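Local coordinates for protein polyhedrin (Simulium ubiquitum cypovirus, PDB 5A9A) that probably forms the crystalline matrix of the viral occlusion bodies (polyhedra) that enclose cypovirus particles, and binds UTP in its crystals, at residues F62-M67 against E81-I86; N118-V123 against P142-G147. All blocks are in the same frame, centred on the assembly; numbering follows the deposited sequence.

Contact 1. Residues F62-M67 against E81-I86; sequences FNWRDM and EFENQI
Trp64 and Arg65 of the loop after strand 57-62 meet Phe82, Glu83 and Ile86 on one side of helix 76-87; the chains come nearest at Arg65 and Glu83, whose CA atoms are 7.3 Å apart. The loop turns through helical backbone angles from Trp64 on, whereas 81-86 is regular helix. Because chi1 of Trp64 is -178°, setting CG anti to the backbone N, the indole extends to the helix. Its CZ2 meets CD1 of Phe82 at 3.4 Å, rim to rim, the planes only 14° apart and neither ring over the other. CG2 of Ile86 lies over one indole face, and CB of Glu83 comes obliquely to within 3.5 Å of CZ3 of Trp64. A broad ring suits this place, since it spans three helix residues while its NE1 bonds to the carbonyl of Gln167. At the start of the turn, Asn63 forms an Asx motif: its OD1 accepts from the backbone N of Asp66 at 2.7 Å. The methylenes of Glu83 lie against the indole and its carboxylate continues to Arg65, a place apolar along its length and basic at its end that suits a long acidic chain. In this salt bridge NH1 of Arg65 reaches OE1 of Glu83 at 2.9 Å, within the guanidinium plane. Asp71 pairs with NE of the same arginine, and Asn204 of a second subunit also bonds to OE1. Water 1 joins the N of Arg65 to OE2 of Glu83.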
ATOM      1  N   PHE A  62      -4.587   5.116   9.449  1.00 16.83           N
ATOM      2  CA  PHE A  62      -5.667   5.929   8.929  1.00 16.45           C
ATOM      3  C   PHE A  62      -5.200   7.367   9.024  1.00 16.43           C
ATOM      4  O   PHE A  62      -4.993   7.868  10.127  1.00 16.49           O
ATOM      5  CB  PHE A  62      -6.933   5.749   9.768  1.00 17.01           C
ATOM      6  CG  PHE A  62      -7.604   4.419   9.584  1.00 17.93           C
ATOM      7  CD1 PHE A  62      -7.046   3.265  10.110  1.00 19.16           C
ATOM      8  CD2 PHE A  62      -8.798   4.326   8.893  1.00 20.04           C
ATOM      9  CE1 PHE A  62      -7.665   2.042   9.943  1.00 18.21           C
ATOM     10  CE2 PHE A  62      -9.425   3.105   8.725  1.00 19.88           C
ATOM     11  CZ  PHE A  62      -8.855   1.961   9.248  1.00 19.81           C
ATOM     12  N   ASN A  63      -5.005   8.032   7.889  1.00 16.12           N
ATOM     13  CA  ASN A  63      -4.696   9.456   7.933  1.00 15.60           C
ATOM     14  C   ASN A  63      -5.964  10.173   8.357  1.00 16.21           C
ATOM     15  O   ASN A  63      -7.007   9.536   8.493  1.00 16.16           O
ATOM     16  CB  ASN A  63      -4.167   9.971   6.590  1.00 16.53           C
ATOM     17  CG  ASN A  63      -5.186   9.868   5.464  1.00 18.15           C
ATOM     18  OD1 ASN A  63      -6.395   9.946   5.683  1.00 16.38           O
ATOM     19  ND2 ASN A  63      -4.692   9.702   4.244  1.00 16.32           N
ATOM     20  N   TRP A  64      -5.892  11.481   8.578  1.00 15.17           N
ATOM     21  CA  TRP A  64      -7.042  12.190   9.123  1.00 16.15           C
ATOM     22  C   TRP A  64      -8.294  11.953   8.280  1.00 16.51           C
ATOM     23  O   TRP A  64      -9.360  11.647   8.810  1.00 15.61           O
ATOM     24  CB  TRP A  64      -6.774  13.691   9.232  1.00 16.36           C
ATOM     25  CG  TRP A  64      -7.930  14.412   9.835  1.00 17.60           C
ATOM     26  CD1 TRP A  64      -8.142  14.651  11.158  1.00 17.48           C
ATOM     27  CD2 TRP A  64      -9.056  14.961   9.142  1.00 16.71           C
ATOM     28  NE1 TRP A  64      -9.327  15.321  11.334  1.00 16.58           N
ATOM     29  CE2 TRP A  64      -9.908  15.524  10.111  1.00 16.69           C
ATOM     30  CE3 TRP A  64      -9.424  15.033   7.795  1.00 16.70           C
ATOM     31  CZ2 TRP A  64     -11.105  16.151   9.778  1.00 16.82           C
ATOM     32  CZ3 TRP A  64     -10.612  15.662   7.465  1.00 17.70           C
ATOM     33  CH2 TRP A  64     -11.437  16.214   8.452  1.00 16.89           C
ATOM     34  N   ARG A  65      -8.156  12.093   6.965  1.00 17.16           N
ATOM     35  CA  ARG A  65      -9.282  11.932   6.053  1.00 16.28           C
ATOM     36  C   ARG A  65      -9.872  10.529   6.147  1.00 16.39           C
ATOM     37  O   ARG A  65     -11.084  10.350   6.033  1.00 17.84           O
ATOM     38  CB  ARG A  65      -8.835  12.206   4.617  1.00 17.65           C
ATOM     39  CG  ARG A  65      -9.977  12.396   3.631  1.00 19.33           C
ATOM     40  CD  ARG A  65     -10.707  13.712   3.872  1.00 25.93           C
ATOM     41  NE  ARG A  65     -11.727  13.953   2.854  1.00 28.55           N
ATOM     42  CZ  ARG A  65     -11.757  15.006   2.040  1.00 27.86           C
ATOM     43  NH1 ARG A  65     -10.837  15.957   2.125  1.00 24.69           N
ATOM     44  NH2 ARG A  65     -12.731  15.116   1.146  1.00 26.27           N
ATOM     45  N   ASP A  66      -9.009   9.537   6.357  1.00 15.50           N
ATOM     46  CA  ASP A  66      -9.440   8.144   6.439  1.00 16.46           C
ATOM     47  C   ASP A  66     -10.343   7.882   7.639  1.00 16.66           C
ATOM     48  O   ASP A  66     -10.989   6.838   7.713  1.00 16.23           O
ATOM     49  CB  ASP A  66      -8.220   7.218   6.520  1.00 17.95           C
ATOM     50  CG  ASP A  66      -7.405   7.209   5.235  1.00 21.42           C
ATOM     51  OD1 ASP A  66      -7.997   7.414   4.157  1.00 19.02           O
ATOM     52  OD2 ASP A  66      -6.175   6.994   5.302  1.00 19.78           O
ATOM     53  N   MET A  67     -10.385   8.825   8.576  1.00 15.45           N
ATOM     54  CA  MET A  67     -11.155   8.647   9.802  1.00 15.63           C
ATOM     55  C   MET A  67     -12.646   8.851   9.562  1.00 16.93           C
ATOM     56  O   MET A  67     -13.475   8.338  10.315  1.00 15.64           O
ATOM     57  CB  MET A  67     -10.685   9.633  10.879  1.00 15.88           C
ATOM     58  CG  MET A  67      -9.209   9.521  11.257  1.00 14.85           C
ATOM     59  SD  MET A  67      -8.794   8.061  12.241  1.00 16.14           S
ATOM     60  CE  MET A  67      -9.442   8.520  13.850  1.00 18.46           C
ATOM     61  N   GLU A  81     -12.537  21.470   3.323  1.00 18.72           N
ATOM     62  CA  GLU A  81     -12.324  22.707   4.064  1.00 18.90           C
ATOM     63  C   GLU A  81     -12.040  22.424   5.533  1.00 17.77           C
ATOM     64  O   GLU A  81     -11.199  23.078   6.150  1.00 16.53           O
ATOM     65  CB  GLU A  81     -13.536  23.630   3.936  1.00 19.81           C
ATOM     66  CG  GLU A  81     -13.810  24.091   2.518  1.00 20.65           C
ATOM     67  CD  GLU A  81     -12.614  24.782   1.891  1.00 23.65           C
ATOM     68  OE1 GLU A  81     -11.699  25.202   2.635  1.00 19.08           O
ATOM     69  OE2 GLU A  81     -12.591  24.908   0.650  1.00 27.55           O
ATOM     70  N   PHE A  82     -12.744  21.450   6.099  1.00 16.24           N
ATOM     71  CA  PHE A  82     -12.496  21.079   7.484  1.00 16.94           C
ATOM     72  C   PHE A  82     -11.073  20.539   7.607  1.00 16.79           C
ATOM     73  O   PHE A  82     -10.354  20.864   8.551  1.00 14.35           O
ATOM     74  CB  PHE A  82     -13.506  20.041   7.974  1.00 17.14           C
ATOM     75  CG  PHE A  82     -13.591  19.951   9.473  1.00 18.83           C
ATOM     76  CD1 PHE A  82     -12.703  19.159  10.188  1.00 16.88           C
ATOM     77  CD2 PHE A  82     -14.551  20.672  10.167  1.00 18.19           C
ATOM     78  CE1 PHE A  82     -12.779  19.080  11.569  1.00 18.16           C
ATOM     79  CE2 PHE A  82     -14.632  20.596  11.548  1.00 20.26           C
ATOM     80  CZ  PHE A  82     -13.745  19.799  12.249  1.00 19.35           C
ATOM     81  N   GLU A  83     -10.661  19.725   6.640  1.00 16.06           N
ATOM     82  CA  GLU A  83      -9.308  19.180   6.656  1.00 17.85           C
ATOM     83  C   GLU A  83      -8.267  20.297   6.563  1.00 17.96           C
ATOM     84  O   GLU A  83      -7.236  20.252   7.232  1.00 16.11           O
ATOM     85  CB  GLU A  83      -9.098  18.171   5.525  1.00 17.31           C
ATOM     86  CG  GLU A  83      -7.741  17.486   5.599  1.00 16.93           C
ATOM     87  CD  GLU A  83      -7.565  16.395   4.566  1.00 19.31           C
ATOM     88  OE1 GLU A  83      -8.353  16.343   3.594  1.00 17.28           O
ATOM     89  OE2 GLU A  83      -6.622  15.591   4.728  1.00 19.10           O
ATOM     90  N   ASN A  84      -8.537  21.298   5.730  1.00 19.03           N
ATOM     91  CA  ASN A  84      -7.651  22.453   5.631  1.00 18.83           C
ATOM     92  C   ASN A  84      -7.457  23.119   6.987  1.00 19.28           C
ATOM     93  O   ASN A  84      -6.328  23.341   7.428  1.00 19.55           O
ATOM     94  CB  ASN A  84      -8.202  23.486   4.647  1.00 21.86           C
ATOM     95  CG  ASN A  84      -7.871  23.160   3.205  1.00 22.53           C
ATOM     96  OD1 ASN A  84      -6.899  22.460   2.920  1.00 21.53           O
ATOM     97  ND2 ASN A  84      -8.674  23.684   2.281  1.00 23.80           N
ATOM     98  N   GLN A  85      -8.566  23.439   7.644  1.00 17.54           N
ATOM     99  CA  GLN A  85      -8.516  24.131   8.923  1.00 18.76           C
ATOM    100  C   GLN A  85      -7.770  23.302   9.966  1.00 18.41           C
ATOM    101  O   GLN A  85      -7.013  23.841  10.772  1.00 17.80           O
ATOM    102  CB  GLN A  85      -9.929  24.450   9.416  1.00 18.00           C
ATOM    103  CG  GLN A  85      -9.956  25.286  10.683  1.00 16.09           C
ATOM    104  CD  GLN A  85      -9.087  26.528  10.576  1.00 18.21           C
ATOM    105  OE1 GLN A  85      -8.930  27.098   9.497  1.00 14.81           O
ATOM    106  NE2 GLN A  85      -8.511  26.945  11.694  1.00 16.77           N
ATOM    107  N   ILE A  86      -7.977  21.989   9.940  1.00 17.54           N
ATOM    108  CA  ILE A  86      -7.339  21.106  10.909  1.00 21.12           C
ATOM    109  C   ILE A  86      -5.841  20.941  10.641  1.00 18.26           C
ATOM    110  O   ILE A  86      -5.029  21.058  11.556  1.00 16.22           O
ATOM    111  CB  ILE A  86      -7.997  19.712  10.920  1.00 21.48           C
ATOM    112  CG1 ILE A  86      -9.466  19.818  11.338  1.00 18.94           C
ATOM    113  CG2 ILE A  86      -7.248  18.782  11.862  1.00 19.20           C
ATOM    114  CD1 ILE A  86      -9.665  20.200  12.791  1.00 22.85           C
TER
HETATM  115  O   HOH W   1      -5.358  13.059   5.653  1.00 16.71           O

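Contact 2. Residues N118-V123 against P142-G147; sequences NVRVEV and PRCYKG
Val121 and Tyr145 face each other as an antiparallel hydrogen-bonded pair, their CA atoms 4.9 Å apart. The N of Val121 gives a nearly straight bond to the O of Tyr145 (3.1 Å, 172°), and the N of Tyr145 returns a shorter, more bent one to the O of Val121 (2.7 Å, 145°). Beyond this pair the strands no longer bond directly, and water takes over. Water 2 accepts from the N of Gly147 and lies 2.7 Å from the O of Val119; water 4 lies between the N of Val123 and the O of Arg143; water 3 links OE2 of Glu122 with the N of Arg143.

Apolar contacts lie on the face bearing Val121 and Tyr145, whose CB atoms are 4.0 Å apart. With chi1 at -72°, the tyrosine ring extends alongside Val123, bringing CE1 of Tyr145 to 4.0 Å from CG2 of Val123, while the O of Val121 lies in the ring plane at its edge. Apolar groups suit this side because it packs on strand 157-163 of the six-stranded sheet.

Arg120 and Lys146 occupy the other face. CD of Lys146 lies over one face of the Arg120 guanidinium, 3.9 Å from NH1, and that NH1 bonds to the O of Val119 from above the carbonyl plane. Next to them the small Cys144 fits in, its SG touching CD of Arg120 and its CB 3.4 Å from OE2 of Glu122, an oxygen that also accepts from the N of Gly141.

Within this chain, the short, weakly bonded strand 145-146 lies at one edge of a four-stranded antiparallel sheet; beyond 120-124 comes strand 170-176, whose Phe175 touches Val119 and Val121, while Ile162 of strand 157-163 packs on Val121, Val123 and Tyr145.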
ATOM      1  N   ASN A 118       5.218  -6.625  21.212  1.00 19.80           N
ATOM      2  CA  ASN A 118       5.653  -5.776  20.106  1.00 21.88           C
ATOM      3  C   ASN A 118       4.512  -5.039  19.412  1.00 20.74           C
ATOM      4  O   ASN A 118       4.729  -4.333  18.425  1.00 19.34           O
ATOM      5  CB  ASN A 118       6.434  -6.604  19.083  1.00 22.79           C
ATOM      6  CG  ASN A 118       7.866  -6.860  19.515  1.00 22.71           C
ATOM      7  OD1 ASN A 118       8.246  -6.554  20.644  1.00 20.63           O
ATOM      8  ND2 ASN A 118       8.665  -7.421  18.617  1.00 21.88           N
ATOM      9  N   VAL A 119       3.299  -5.207  19.925  1.00 18.04           N
ATOM     10  CA  VAL A 119       2.147  -4.488  19.399  1.00 17.65           C
ATOM     11  C   VAL A 119       2.274  -2.990  19.674  1.00 18.86           C
ATOM     12  O   VAL A 119       2.680  -2.575  20.764  1.00 16.35           O
ATOM     13  CB  VAL A 119       0.831  -5.013  20.015  1.00 17.16           C
ATOM     14  CG1 VAL A 119      -0.314  -4.036  19.769  1.00 19.59           C
ATOM     15  CG2 VAL A 119       0.498  -6.387  19.456  1.00 16.38           C
ATOM     16  N   ARG A 120       1.936  -2.186  18.672  1.00 15.89           N
ATOM     17  CA  ARG A 120       1.892  -0.739  18.827  1.00 16.22           C
ATOM     18  C   ARG A 120       0.599  -0.211  18.222  1.00 15.63           C
ATOM     19  O   ARG A 120       0.290  -0.495  17.067  1.00 15.52           O
ATOM     20  CB  ARG A 120       3.076  -0.072  18.123  1.00 17.07           C
ATOM     21  CG  ARG A 120       4.453  -0.538  18.579  1.00 17.95           C
ATOM     22  CD  ARG A 120       4.777  -0.096  19.997  1.00 17.61           C
ATOM     23  NE  ARG A 120       6.160  -0.410  20.352  1.00 19.65           N
ATOM     24  CZ  ARG A 120       6.548  -1.527  20.964  1.00 19.92           C
ATOM     25  NH1 ARG A 120       5.657  -2.449  21.311  1.00 18.85           N
ATOM     26  NH2 ARG A 120       7.831  -1.720  21.237  1.00 16.81           N
ATOM     27  N   VAL A 121      -0.156   0.543  19.012  1.00 15.52           N
ATOM     28  CA  VAL A 121      -1.323   1.261  18.514  1.00 16.42           C
ATOM     29  C   VAL A 121      -1.212   2.700  18.983  1.00 16.86           C
ATOM     30  O   VAL A 121      -1.198   2.973  20.183  1.00 14.86           O
ATOM     31  CB  VAL A 121      -2.642   0.658  19.022  1.00 18.18           C
ATOM     32  CG1 VAL A 121      -3.824   1.501  18.555  1.00 16.14           C
ATOM     33  CG2 VAL A 121      -2.792  -0.783  18.551  1.00 17.13           C
ATOM     34  N   GLU A 122      -1.128   3.625  18.036  1.00 15.24           N
ATOM     35  CA  GLU A 122      -0.852   5.010  18.382  1.00 17.59           C
ATOM     36  C   GLU A 122      -1.866   5.968  17.774  1.00 18.27           C
ATOM     37  O   GLU A 122      -2.128   5.941  16.572  1.00 15.37           O
ATOM     38  CB  GLU A 122       0.562   5.386  17.936  1.00 18.08           C
ATOM     39  CG  GLU A 122       1.059   6.703  18.508  1.00 18.86           C
ATOM     40  CD  GLU A 122       2.572   6.828  18.451  1.00 21.71           C
ATOM     41  OE1 GLU A 122       3.120   6.944  17.334  1.00 18.55           O
ATOM     42  OE2 GLU A 122       3.213   6.809  19.525  1.00 19.85           O
ATOM     43  N   VAL A 123      -2.444   6.806  18.626  1.00 17.45           N
ATOM     44  CA  VAL A 123      -3.322   7.871  18.170  1.00 19.67           C
ATOM     45  C   VAL A 123      -2.453   9.067  17.818  1.00 20.44           C
ATOM     46  O   VAL A 123      -1.884   9.718  18.695  1.00 19.37           O
ATOM     47  CB  VAL A 123      -4.344   8.258  19.250  1.00 22.21           C
ATOM     48  CG1 VAL A 123      -5.289   9.328  18.729  1.00 21.93           C
ATOM     49  CG2 VAL A 123      -5.121   7.030  19.701  1.00 19.97           C
ATOM     50  N   PRO A 142       5.928   8.071  23.368  1.00 20.31           N
ATOM     51  CA  PRO A 142       5.676   7.730  24.774  1.00 19.23           C
ATOM     52  C   PRO A 142       4.192   7.579  25.124  1.00 22.07           C
ATOM     53  O   PRO A 142       3.879   7.094  26.211  1.00 20.28           O
ATOM     54  CB  PRO A 142       6.285   8.914  25.536  1.00 20.48           C
ATOM     55  CG  PRO A 142       6.278  10.041  24.570  1.00 22.98           C
ATOM     56  CD  PRO A 142       6.453   9.438  23.210  1.00 20.98           C
ATOM     57  N   ARG A 143       3.300   7.983  24.222  1.00 20.83           N
ATOM     58  CA  ARG A 143       1.862   7.873  24.461  1.00 22.72           C
ATOM     59  C   ARG A 143       1.261   6.706  23.681  1.00 22.28           C
ATOM     60  O   ARG A 143       0.041   6.552  23.611  1.00 21.17           O
ATOM     61  CB  ARG A 143       1.161   9.176  24.074  1.00 28.13           C
ATOM     62  CG  ARG A 143       1.596  10.371  24.905  1.00 36.11           C
ATOM     63  CD  ARG A 143       1.231  11.690  24.239  1.00 46.37           C
ATOM     64  NE  ARG A 143       0.007  12.272  24.789  1.00 54.58           N
ATOM     65  CZ  ARG A 143      -1.186  12.224  24.202  1.00 53.04           C
ATOM     66  NH1 ARG A 143      -1.343  11.621  23.029  1.00 50.60           N
ATOM     67  NH2 ARG A 143      -2.233  12.790  24.791  1.00 49.36           N
ATOM     68  N   CYS A 144       2.128   5.889  23.097  1.00 19.32           N
ATOM     69  CA  CYS A 144       1.706   4.733  22.318  1.00 19.34           C
ATOM     70  C   CYS A 144       1.016   3.686  23.189  1.00 18.52           C
ATOM     71  O   CYS A 144       1.453   3.420  24.306  1.00 19.15           O
ATOM     72  CB  CYS A 144       2.931   4.110  21.643  1.00 18.77           C
ATOM     73  SG  CYS A 144       2.555   2.905  20.371  1.00 19.13           S
ATOM     74  N   TYR A 145      -0.065   3.099  22.677  1.00 18.95           N
ATOM     75  CA  TYR A 145      -0.703   1.961  23.338  1.00 19.20           C
ATOM     76  C   TYR A 145       0.125   0.703  23.097  1.00 19.22           C
ATOM     77  O   TYR A 145       0.663   0.510  22.007  1.00 18.93           O
ATOM     78  CB  TYR A 145      -2.119   1.729  22.799  1.00 18.97           C
ATOM     79  CG  TYR A 145      -3.150   2.751  23.222  1.00 21.29           C
ATOM     80  CD1 TYR A 145      -3.265   3.970  22.563  1.00 23.32           C
ATOM     81  CD2 TYR A 145      -4.035   2.485  24.263  1.00 21.49           C
ATOM     82  CE1 TYR A 145      -4.220   4.902  22.943  1.00 23.92           C
ATOM     83  CE2 TYR A 145      -4.988   3.410  24.649  1.00 21.82           C
ATOM     84  CZ  TYR A 145      -5.079   4.613  23.985  1.00 23.16           C
ATOM     85  OH  TYR A 145      -6.032   5.533  24.361  1.00 24.54           O
ATOM     86  N   LYS A 146       0.213  -0.155  24.111  1.00 20.17           N
ATOM     87  CA  LYS A 146       0.951  -1.409  23.990  1.00 22.42           C
ATOM     88  C   LYS A 146       0.011  -2.604  24.154  1.00 18.92           C
ATOM     89  O   LYS A 146      -1.139  -2.451  24.561  1.00 18.21           O
ATOM     90  CB  LYS A 146       2.071  -1.474  25.035  1.00 23.33           C
ATOM     91  CG  LYS A 146       2.957  -0.231  25.086  1.00 20.59           C
ATOM     92  CD  LYS A 146       3.847  -0.108  23.854  1.00 18.59           C
ATOM     93  CE  LYS A 146       4.487   1.274  23.770  1.00 17.21           C
ATOM     94  NZ  LYS A 146       5.315   1.606  24.967  1.00 14.61           N
ATOM     95  N   GLY A 147       0.516  -3.792  23.837  1.00 19.38           N
ATOM     96  CA  GLY A 147      -0.274  -5.009  23.891  1.00 18.54           C
ATOM     97  C   GLY A 147      -0.922  -5.279  25.237  1.00 19.64           C
ATOM     98  O   GLY A 147      -2.050  -5.772  25.302  1.00 18.00           O
TER
HETATM   99  O   HOH W   2       3.146  -3.781  23.119  1.00 21.25           O
HETATM  100  O   HOH W   3       3.123   8.873  21.500  1.00 18.22           O
HETATM  101  O   HOH W   4      -1.790   6.927  21.317  1.00 19.52           O

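The contacts follow one another along the chain, their centres 22 Å apart and their nearest atoms about 6 Å apart without touching. Both adjoin the four-stranded sheet 57-62, 170-176, 120-124, 145-146: contact 1 starts where one outermost strand, 57-62, runs into its loop, and contact 2 pairs the strand at the opposite edge, 145-146, with its neighbour 120-124. Contact 1 lies nearer the nucleotide, with the side chain of Phe82 about 7 Å from the bound UTP and about 6 Å from that of His96, and the side chain of Arg65 about 4 Å from that of His79. Only contact 1 meets another subunit of the assembly; contact 2 lies away from the UTP site.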